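Local coordinates for protein kojibiose phosphorylase (Gut metagenome, PDB 6W0P) that belongs to glycoside hydrolase family 65, with an N-terminal beta-sandwich domain, a central helical catalytic domain and a small C-terminal domain, at residues I96-E101 against W130-A135; A135-I140 against F159-D164; K467-G472 against Y488-A493. One frame throughout, in Å; residues are numbered along the deposited sequence.

Contact 1 of 3, residues I96-E101 against W130-A135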
loop_
_atom_site.group_PDB
_atom_site.type_symbol
_atom_site.label_atom_id
_atom_site.label_comp_id
_atom_site.label_asym_id
_atom_site.label_seq_id
_atom_site.Cartn_x
_atom_site.Cartn_y
_atom_site.Cartn_z
ATOM N N ILE A 96 25.804 39.780 2.808
ATOM C CA ILE A 96 26.458 41.034 2.365
ATOM C C ILE A 96 25.429 42.168 2.413
ATOM O O ILE A 96 24.327 42.002 1.870
ATOM C CB ILE A 96 27.103 40.828 0.989
ATOM C CG1 ILE A 96 28.141 39.705 1.049
ATOM C CG2 ILE A 96 27.703 42.137 0.499
ATOM C CD1 ILE A 96 28.784 39.365 -0.286
ATOM N N ILE A 97 25.792 43.264 3.095
ATOM C CA ILE A 97 24.964 44.499 3.264
ATOM C C ILE A 97 25.803 45.709 2.835
ATOM O O ILE A 97 26.938 45.843 3.300
ATOM C CB ILE A 97 24.440 44.627 4.707
ATOM C CG1 ILE A 97 23.756 43.338 5.171
ATOM C CG2 ILE A 97 23.524 45.839 4.860
ATOM C CD1 ILE A 97 24.692 42.370 5.853
ATOM N N HIS A 98 25.242 46.520 1.945
ATOM C CA HIS A 98 25.764 47.845 1.526
ATOM C C HIS A 98 24.734 48.919 1.894
ATOM O O HIS A 98 23.648 48.908 1.304
ATOM C CB HIS A 98 26.023 47.851 0.022
ATOM C CG HIS A 98 26.576 49.128 -0.512
ATOM N ND1 HIS A 98 26.002 49.785 -1.587
ATOM C CD2 HIS A 98 27.654 49.854 -0.152
ATOM C CE1 HIS A 98 26.728 50.840 -1.884
ATOM N NE2 HIS A 98 27.740 50.912 -1.012
ATOM N N GLU A 99 25.037 49.802 2.840
ATOM C CA GLU A 99 24.128 50.938 3.154
ATOM C C GLU A 99 22.699 50.404 3.324
ATOM O O GLU A 99 21.749 50.870 2.627
ATOM C CB GLU A 99 24.228 51.955 2.017
ATOM C CG GLU A 99 25.639 52.469 1.835
ATOM C CD GLU A 99 25.829 53.390 0.650
ATOM O OE1 GLU A 99 24.886 53.522 -0.157
ATOM O OE2 GLU A 99 26.922 53.972 0.545
ATOM N N ASP A 100 22.563 49.396 4.174
ATOM C CA ASP A 100 21.259 48.800 4.590
ATOM C C ASP A 100 20.548 48.033 3.455
ATOM O O ASP A 100 19.512 47.415 3.783
ATOM C CB ASP A 100 20.355 49.856 5.233
ATOM C CG ASP A 100 20.329 49.698 6.745
ATOM O OD1 ASP A 100 20.754 50.657 7.454
ATOM O OD2 ASP A 100 19.916 48.605 7.201
ATOM N N GLU A 101 21.083 48.006 2.216
ATOM C CA GLU A 101 20.611 47.101 1.124
ATOM C C GLU A 101 21.360 45.769 1.235
ATOM O O GLU A 101 22.614 45.793 1.207
ATOM C CB GLU A 101 20.816 47.726 -0.256
ATOM C CG GLU A 101 20.430 46.797 -1.389
ATOM C CD GLU A 101 20.732 47.317 -2.785
ATOM O OE1 GLU A 101 20.531 46.540 -3.743
ATOM O OE2 GLU A 101 21.169 48.488 -2.916
ATOM N N TRP A 130 27.089 43.939 -8.554
ATOM C CA TRP A 130 25.979 44.468 -7.725
ATOM C C TRP A 130 25.868 45.971 -7.970
ATOM O O TRP A 130 26.845 46.691 -7.652
ATOM C CB TRP A 130 26.272 44.160 -6.257
ATOM C CG TRP A 130 25.164 44.458 -5.306
ATOM C CD1 TRP A 130 23.845 44.684 -5.584
ATOM C CD2 TRP A 130 25.292 44.508 -3.884
ATOM N NE1 TRP A 130 23.147 44.882 -4.424
ATOM C CE2 TRP A 130 24.009 44.776 -3.365
ATOM C CE3 TRP A 130 26.367 44.348 -3.006
ATOM C CZ2 TRP A 130 23.775 44.892 -1.997
ATOM C CZ3 TRP A 130 26.137 44.477 -1.652
ATOM C CH2 TRP A 130 24.858 44.743 -1.157
ATOM N N LEU A 131 24.747 46.410 -8.550
ATOM C CA LEU A 131 24.404 47.840 -8.726
ATOM C C LEU A 131 23.574 48.253 -7.507
ATOM O O LEU A 131 22.378 48.003 -7.475
ATOM C CB LEU A 131 23.668 48.031 -10.055
ATOM C CG LEU A 131 24.232 47.247 -11.245
ATOM C CD1 LEU A 131 23.502 47.629 -12.528
ATOM C CD2 LEU A 131 25.730 47.463 -11.410
ATOM N N THR A 132 24.254 48.779 -6.490
ATOM C CA THR A 132 23.683 49.167 -5.179
ATOM C C THR A 132 23.978 50.650 -4.937
ATOM O O THR A 132 25.171 50.998 -4.747
ATOM C CB THR A 132 24.212 48.277 -4.046
ATOM O OG1 THR A 132 23.915 48.948 -2.813
ATOM C CG2 THR A 132 25.692 47.964 -4.172
ATOM N N ASN A 133 22.912 51.467 -4.953
ATOM C CA ASN A 133 22.917 52.947 -4.799
ATOM C C ASN A 133 23.831 53.545 -5.868
ATOM O O ASN A 133 23.465 53.466 -7.066
ATOM C CB ASN A 133 23.240 53.353 -3.358
ATOM C CG ASN A 133 22.122 52.970 -2.416
ATOM O OD1 ASN A 133 20.977 52.834 -2.846
ATOM N ND2 ASN A 133 22.439 52.762 -1.152
ATOM N N GLN A 134 24.964 54.111 -5.458
ATOM C CA GLN A 134 25.843 54.901 -6.358
ATOM C C GLN A 134 27.027 54.030 -6.789
ATOM O O GLN A 134 27.859 54.533 -7.521
ATOM C CB GLN A 134 26.318 56.189 -5.667
ATOM C CG GLN A 134 25.192 57.060 -5.109
ATOM C CD GLN A 134 24.031 57.213 -6.066
ATOM O OE1 GLN A 134 22.920 56.740 -5.810
ATOM N NE2 GLN A 134 24.289 57.857 -7.196
ATOM N N ALA A 135 27.086 52.789 -6.308
ATOM C CA ALA A 135 28.257 51.890 -6.399
ATOM C C ALA A 135 27.958 50.746 -7.363
ATOM O O ALA A 135 26.798 50.280 -7.402
ATOM C CB ALA A 135 28.617 51.350 -5.036
HETATM O O HOH W 1 26.437 54.003 -2.557
#
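His98 and Thr132 meet where two strands of different sheets end, with the axes of 96-98 and 130-132 passing 9.7 Å apart at 38°, so that no backbone ladder joins them and side chains do the bridging. This is the face-to-face packing of a beta sandwich, the fold of the N-terminal domain, at the point where each strand reverses: His98 to Glu101 form a type I' turn and Thr132 to Ala135 a type II' turn. The indole of Trp130 fills the side of the interface nearer Ile96. It takes the edge of the His98 imidazole toward its face in a T-shaped pair, and the CG2 methyl of Ile96 packs against its CZ3 at 3.5 Å. From its own strand, the CG2 of Thr132 sits over the centre of the indole.

Next to it, around Thr132 OG1, lies a chain of hydrogen bonds. The ND1 of His98 donates to Thr132 OG1 over 2.6 Å, almost straight at 176° and within the imidazole plane, while NE2 on the far side of the ring is bonded to Thr165. Thr132 OG1 in turn donates to Glu101 OE2, 2.8 Å away. Glu101 reaches this point because CG stands anti to the backbone N (chi1 176°) and the chain beyond is extended, so that it runs alongside the indole in the opposite sense; its other oxygen, OE1, receives Trp130 NE1 at 3.2 Å. Both donors come from above the carboxylate plane, so one carboxylate is gripped by two side chains of the opposing segment.

Nearer the solvent, the amide of Asn133 and the carboxylate of Glu99 lie nearly coplanar. ND2 of Asn133 meets Glu99 OE1 at 2.7 Å, nearly along the C-O axis, and a water that accepts from Gln134 N donates to that same oxygen at 2.9 Å.

Contact 2 of 3, residues A135-I140 against F159-D164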
loop_
_atom_site.group_PDB
_atom_site.type_symbol
_atom_site.label_atom_id
_atom_site.label_comp_id
_atom_site.label_asym_id
_atom_site.label_seq_id
_atom_site.Cartn_x
_atom_site.Cartn_y
_atom_site.Cartn_z
ATOM N N ALA A 135 27.086 52.789 -6.308
ATOM C CA ALA A 135 28.257 51.890 -6.399
ATOM C C ALA A 135 27.958 50.746 -7.363
ATOM O O ALA A 135 26.798 50.280 -7.402
ATOM C CB ALA A 135 28.617 51.350 -5.036
ATOM N N LYS A 136 28.984 50.344 -8.110
ATOM C CA LYS A 136 29.073 49.043 -8.814
ATOM C C LYS A 136 30.150 48.207 -8.105
ATOM O O LYS A 136 31.349 48.614 -8.148
ATOM C CB LYS A 136 29.387 49.266 -10.296
ATOM C CG LYS A 136 28.359 50.116 -11.012
ATOM C CD LYS A 136 28.476 50.057 -12.503
ATOM C CE LYS A 136 27.698 51.187 -13.152
ATOM N NZ LYS A 136 27.528 50.978 -14.609
ATOM N N ILE A 137 29.731 47.129 -7.428
ATOM C CA ILE A 137 30.644 46.203 -6.704
ATOM C C ILE A 137 30.692 44.851 -7.439
ATOM O O ILE A 137 29.672 44.122 -7.485
ATOM C CB ILE A 137 30.228 46.077 -5.236
ATOM C CG1 ILE A 137 29.761 47.425 -4.664
ATOM C CG2 ILE A 137 31.363 45.471 -4.423
ATOM C CD1 ILE A 137 29.450 47.396 -3.191
ATOM N N LYS A 138 31.845 44.551 -8.027
ATOM C CA LYS A 138 32.142 43.228 -8.635
ATOM C C LYS A 138 32.464 42.235 -7.507
ATOM O O LYS A 138 33.422 42.463 -6.740
ATOM C CB LYS A 138 33.259 43.376 -9.665
ATOM C CG LYS A 138 33.272 42.276 -10.714
ATOM C CD LYS A 138 34.629 42.090 -11.342
ATOM C CE LYS A 138 34.753 40.798 -12.121
ATOM N NZ LYS A 138 36.167 40.581 -12.494
ATOM N N ILE A 139 31.618 41.215 -7.362
ATOM C CA ILE A 139 31.739 40.140 -6.335
ATOM C C ILE A 139 32.241 38.893 -7.051
ATOM O O ILE A 139 31.575 38.483 -8.020
ATOM C CB ILE A 139 30.382 39.807 -5.677
ATOM C CG1 ILE A 139 29.625 41.044 -5.186
ATOM C CG2 ILE A 139 30.570 38.763 -4.578
ATOM C CD1 ILE A 139 30.391 41.873 -4.233
ATOM N N ILE A 140 33.309 38.273 -6.557
ATOM C CA ILE A 140 33.713 36.911 -7.006
ATOM C C ILE A 140 33.665 36.004 -5.783
ATOM O O ILE A 140 34.367 36.309 -4.824
ATOM C CB ILE A 140 35.104 36.907 -7.661
ATOM C CG1 ILE A 140 35.292 38.032 -8.682
ATOM C CG2 ILE A 140 35.387 35.544 -8.267
ATOM C CD1 ILE A 140 36.756 38.245 -9.097
ATOM N N PHE A 159 35.784 41.555 -3.343
ATOM C CA PHE A 159 34.916 42.728 -3.597
ATOM C C PHE A 159 35.730 43.737 -4.412
ATOM O O PHE A 159 36.904 43.974 -4.064
ATOM C CB PHE A 159 34.461 43.322 -2.262
ATOM C CG PHE A 159 33.634 42.415 -1.382
ATOM C CD1 PHE A 159 32.256 42.372 -1.499
ATOM C CD2 PHE A 159 34.224 41.644 -0.400
ATOM C CE1 PHE A 159 31.495 41.561 -0.677
ATOM C CE2 PHE A 159 33.463 40.827 0.418
ATOM C CZ PHE A 159 32.099 40.793 0.285
ATOM N N GLU A 160 35.172 44.271 -5.495
ATOM C CA GLU A 160 35.829 45.398 -6.207
ATOM C C GLU A 160 34.776 46.455 -6.532
ATOM O O GLU A 160 33.974 46.219 -7.465
ATOM C CB GLU A 160 36.570 44.947 -7.467
ATOM C CG GLU A 160 37.344 46.092 -8.118
ATOM C CD GLU A 160 38.375 45.689 -9.164
ATOM O OE1 GLU A 160 38.730 44.488 -9.222
ATOM O OE2 GLU A 160 38.807 46.582 -9.932
ATOM N N SER A 161 34.799 47.568 -5.786
ATOM C CA SER A 161 33.878 48.722 -5.938
ATOM C C SER A 161 34.466 49.732 -6.920
ATOM O O SER A 161 35.685 49.963 -6.860
ATOM C CB SER A 161 33.607 49.371 -4.609
ATOM O OG SER A 161 32.503 50.256 -4.714
ATOM N N ASP A 162 33.634 50.311 -7.786
ATOM C CA ASP A 162 34.048 51.419 -8.697
ATOM C C ASP A 162 34.150 52.737 -7.903
ATOM O O ASP A 162 34.775 53.658 -8.423
ATOM C CB ASP A 162 33.150 51.530 -9.943
ATOM C CG ASP A 162 31.704 51.951 -9.683
ATOM O OD1 ASP A 162 31.280 51.966 -8.486
ATOM O OD2 ASP A 162 30.994 52.263 -10.677
ATOM N N ILE A 163 33.584 52.844 -6.696
ATOM C CA ILE A 163 33.749 54.045 -5.808
ATOM C C ILE A 163 34.172 53.595 -4.416
ATOM O O ILE A 163 33.893 52.457 -4.065
ATOM C CB ILE A 163 32.471 54.904 -5.708
ATOM C CG1 ILE A 163 31.299 54.116 -5.122
ATOM C CG2 ILE A 163 32.107 55.530 -7.044
ATOM C CD1 ILE A 163 30.073 54.950 -4.852
ATOM N N ASP A 164 34.774 54.498 -3.646
ATOM C CA ASP A 164 34.946 54.348 -2.173
ATOM C C ASP A 164 33.565 54.096 -1.556
ATOM O O ASP A 164 32.648 54.898 -1.812
ATOM C CB ASP A 164 35.618 55.572 -1.537
ATOM C CG ASP A 164 37.079 55.746 -1.919
ATOM O OD1 ASP A 164 37.713 54.744 -2.302
ATOM O OD2 ASP A 164 37.570 56.887 -1.854
#
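The open end of a beta hairpin, strands 135-145 and 152-161, lies here, where 135-140 and 159-161 run antiparallel with their short axes 4.4 Å apart and 161° between their directions. Lys138 and Glu160 make the hydrogen-bonded pair: Lys138 N donates to Glu160 O and Glu160 N to Lys138 O, each over 2.8 Å. Ile137 with Ser161 and Ile139 with Phe159 are the flanking non-hydrogen-bonded pairs.

Beyond Ser161 the second strand gives out, and a side chain continues the ladder. Asp162 N still donates to Lys136 O, but the return bond runs from Lys136 N to the carboxylate oxygen OD1 of Asp162, at 2.8 Å and nearly straight (173°), the donor standing above the carboxylate plane. A chi1 of 67° puts CG of Asp162 between its own backbone N and carbonyl carbon, which turns the carboxylate back over Lys136; OD2 lies against the aliphatic CB and CG of that lysine.

The two faces of the hairpin have different surroundings within the N-terminal beta sandwich. Ile137, Ile139, Phe159 and Ser161 face the opposing sheet, in the packed interior of the sandwich, where Phe159 packs on Ile96, Ile167 and Leu239; Lys138 and Glu160 stand on the outer face, Lys138 touching Thr127 and Thr129 of the next strand. Inside, Ile139 and Phe159 lie alongside each other, pointing the same way, and CD1 of Ile139 comes to 3.3 Å from the ring atom CD1 of Phe159.

Past the strand, Ile163 lays CG1 and CD1 against Ala135, with CG1 3.9 Å from Ala135 CB. Ser161 OG donates to Ile163 O over 2.7 Å, on a lone pair of that carbonyl.

Contact 3 of 3, residues K467-G472 against Y488-A493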
loop_
_atom_site.group_PDB
_atom_site.type_symbol
_atom_site.label_atom_id
_atom_site.label_comp_id
_atom_site.label_asym_id
_atom_site.label_seq_id
_atom_site.Cartn_x
_atom_site.Cartn_y
_atom_site.Cartn_z
ATOM N N LYS A 467 10.934 -29.159 -8.322
ATOM C CA LYS A 467 11.460 -27.858 -8.822
ATOM C C LYS A 467 11.726 -26.934 -7.635
ATOM O O LYS A 467 11.058 -27.100 -6.595
ATOM C CB LYS A 467 10.480 -27.159 -9.764
ATOM C CG LYS A 467 9.745 -28.028 -10.777
ATOM C CD LYS A 467 8.624 -27.244 -11.466
ATOM C CE LYS A 467 7.843 -28.004 -12.522
ATOM N NZ LYS A 467 6.520 -27.366 -12.763
ATOM N N PHE A 468 12.709 -26.043 -7.786
ATOM C CA PHE A 468 13.049 -24.955 -6.837
ATOM C C PHE A 468 12.890 -23.616 -7.576
ATOM O O PHE A 468 13.292 -23.520 -8.754
ATOM C CB PHE A 468 14.460 -25.155 -6.267
ATOM C CG PHE A 468 14.793 -24.282 -5.076
ATOM C CD1 PHE A 468 14.501 -24.693 -3.785
ATOM C CD2 PHE A 468 15.402 -23.047 -5.239
ATOM C CE1 PHE A 468 14.808 -23.886 -2.701
ATOM C CE2 PHE A 468 15.726 -22.256 -4.151
ATOM C CZ PHE A 468 15.421 -22.672 -2.884
ATOM N N SER A 469 12.313 -22.599 -6.926
ATOM C CA SER A 469 12.187 -21.256 -7.541
ATOM C C SER A 469 12.012 -20.176 -6.477
ATOM O O SER A 469 12.184 -20.471 -5.306
ATOM C CB SER A 469 11.065 -21.255 -8.536
ATOM O OG SER A 469 11.096 -20.080 -9.314
ATOM N N PHE A 470 11.713 -18.944 -6.903
ATOM C CA PHE A 470 11.223 -17.876 -6.019
ATOM C C PHE A 470 9.803 -17.596 -6.462
ATOM O O PHE A 470 9.589 -17.375 -7.654
ATOM C CB PHE A 470 12.152 -16.659 -6.034
ATOM C CG PHE A 470 13.552 -16.963 -5.549
ATOM C CD1 PHE A 470 14.467 -17.610 -6.367
ATOM C CD2 PHE A 470 13.932 -16.687 -4.249
ATOM C CE1 PHE A 470 15.743 -17.915 -5.914
ATOM C CE2 PHE A 470 15.215 -16.973 -3.802
ATOM C CZ PHE A 470 16.122 -17.579 -4.634
ATOM N N TYR A 471 8.884 -17.628 -5.499
ATOM C CA TYR A 471 7.436 -17.376 -5.655
ATOM C C TYR A 471 7.156 -15.990 -5.077
ATOM O O TYR A 471 7.813 -15.648 -4.082
ATOM C CB TYR A 471 6.639 -18.482 -4.954
ATOM C CG TYR A 471 6.754 -19.813 -5.638
ATOM C CD1 TYR A 471 7.771 -20.695 -5.318
ATOM C CD2 TYR A 471 5.854 -20.180 -6.615
ATOM C CE1 TYR A 471 7.895 -21.922 -5.951
ATOM C CE2 TYR A 471 6.003 -21.372 -7.305
ATOM C CZ TYR A 471 7.025 -22.247 -6.971
ATOM O OH TYR A 471 7.142 -23.431 -7.628
ATOM N N GLY A 472 6.227 -15.245 -5.692
ATOM C CA GLY A 472 5.706 -13.965 -5.188
ATOM C C GLY A 472 6.783 -12.916 -5.244
ATOM O O GLY A 472 7.073 -12.305 -4.212
ATOM N N TYR A 488 15.400 -13.607 -14.173
ATOM C CA TYR A 488 16.496 -12.827 -13.562
ATOM C C TYR A 488 16.750 -13.334 -12.134
ATOM O O TYR A 488 17.907 -13.645 -11.779
ATOM C CB TYR A 488 16.198 -11.328 -13.519
ATOM C CG TYR A 488 17.367 -10.543 -12.993
ATOM C CD1 TYR A 488 17.554 -10.344 -11.637
ATOM C CD2 TYR A 488 18.343 -10.086 -13.864
ATOM C CE1 TYR A 488 18.651 -9.637 -11.152
ATOM C CE2 TYR A 488 19.446 -9.382 -13.397
ATOM C CZ TYR A 488 19.603 -9.150 -12.039
ATOM O OH TYR A 488 20.731 -8.507 -11.616
ATOM N N THR A 489 15.702 -13.401 -11.316
ATOM C CA THR A 489 15.800 -13.840 -9.897
ATOM C C THR A 489 16.436 -15.246 -9.817
ATOM O O THR A 489 17.420 -15.434 -9.052
ATOM C CB THR A 489 14.419 -13.753 -9.235
ATOM O OG1 THR A 489 13.922 -12.414 -9.342
ATOM C CG2 THR A 489 14.433 -14.207 -7.794
ATOM N N ASN A 490 15.918 -16.208 -10.588
ATOM C CA ASN A 490 16.325 -17.632 -10.481
ATOM C C ASN A 490 17.743 -17.779 -11.038
ATOM O O ASN A 490 18.572 -18.449 -10.389
ATOM C CB ASN A 490 15.335 -18.567 -11.178
ATOM C CG ASN A 490 14.008 -18.627 -10.455
ATOM O OD1 ASN A 490 13.720 -17.775 -9.628
ATOM N ND2 ASN A 490 13.192 -19.616 -10.795
ATOM N N PHE A 491 17.995 -17.161 -12.190
ATOM C CA PHE A 491 19.295 -17.218 -12.888
ATOM C C PHE A 491 20.369 -16.673 -11.946
ATOM O O PHE A 491 21.359 -17.388 -11.675
ATOM C CB PHE A 491 19.228 -16.443 -14.204
ATOM C CG PHE A 491 20.452 -16.562 -15.072
ATOM C CD1 PHE A 491 21.507 -15.679 -14.936
ATOM C CD2 PHE A 491 20.532 -17.537 -16.049
ATOM C CE1 PHE A 491 22.629 -15.793 -15.740
ATOM C CE2 PHE A 491 21.643 -17.628 -16.873
ATOM C CZ PHE A 491 22.685 -16.746 -16.721
ATOM N N MET A 492 20.171 -15.458 -11.435
ATOM C CA MET A 492 21.187 -14.798 -10.574
ATOM C C MET A 492 21.387 -15.591 -9.262
ATOM O O MET A 492 22.534 -15.611 -8.783
ATOM C CB MET A 492 20.788 -13.352 -10.275
ATOM C CG MET A 492 20.788 -12.469 -11.502
ATOM S SD MET A 492 22.386 -12.441 -12.340
ATOM C CE MET A 492 23.306 -11.430 -11.181
ATOM N N ALA A 493 20.322 -16.173 -8.683
ATOM C CA ALA A 493 20.380 -17.015 -7.468
ATOM C C ALA A 493 21.225 -18.266 -7.753
ATOM O O ALA A 493 22.134 -18.604 -6.952
ATOM C CB ALA A 493 18.985 -17.389 -7.023
HETATM O O HOH W 2 11.418 -16.268 -9.452
#
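Ser469 and Asn490 carry the polar side of this contact, in which the chain around the short strand at 468-469 is laid against helix 487-504 of the central catalytic domain. In family 65 that domain is an (alpha/alpha)6 barrel, and the strand belongs to a two-stranded hairpin set against one of its helices.

Hydrogen bonding comes first. Asn490 ND2 donates to Ser469 OG over 2.6 Å with an angle of 161°, the hydroxyl lying close to the amide plane. Each atom has a further partner: ND2 is also bonded to Val536 O, and OG to His485 ND1. On the other end of the amide, a water lies 2.8 Å from Asn490 OD1 and likewise 2.8 Å from Phe470 O, placed to bridge side chain and backbone, although more acceptors surround it than it has protons.

Apolar packing centres on Phe470, whose side chain leaves its backbone toward the helix and whose ring reaches two residues one turn apart. Thr489 offers its methyl, CG2 lying anti to the backbone N and 3.7 Å from Phe470 CG, while its hydroxyl is turned to Asn486. Farther along the ring, CE1 of Phe470 meets the CB of Ala493 at 3.5 Å. Both methyls come at a slant.

The mixed contact is that of Asn490 OD1 with the same ring. The oxygen lies at the ring's edge, in its plane, 3.3 Å from Phe470 CD1, with amide and ring planes 53° apart.

Beside this interface, Lys467 forms a salt bridge with Asp554 of the second subunit. In a wholly buried setting, the bonds from ND2 to Ser469 and Val536 hold the Asn490 amide in its orientation, and the water probably serves OD1 at its other end.

Contacts 1 and 2 are neighbours and contact 3 is remote. The first two have centres about 9 Å apart in the N-terminal domain and share Ala135; strands 123-132 and 135-145 adjoin in the large antiparallel sheet, where Trp130 N probably bonds to Ile137 O and Leu131 packs against Lys136. Contact 1 joins this sheet to the smaller one across the sandwich, while contact 2 links adjacent strands within it. Contact 3 follows later in the chain, in the central catalytic domain, its centre about 68 Å from either, on the opposite side of the chain's centre. The set thus reports on two domains whose contacts come no nearer than about 47 Å between nearest atoms.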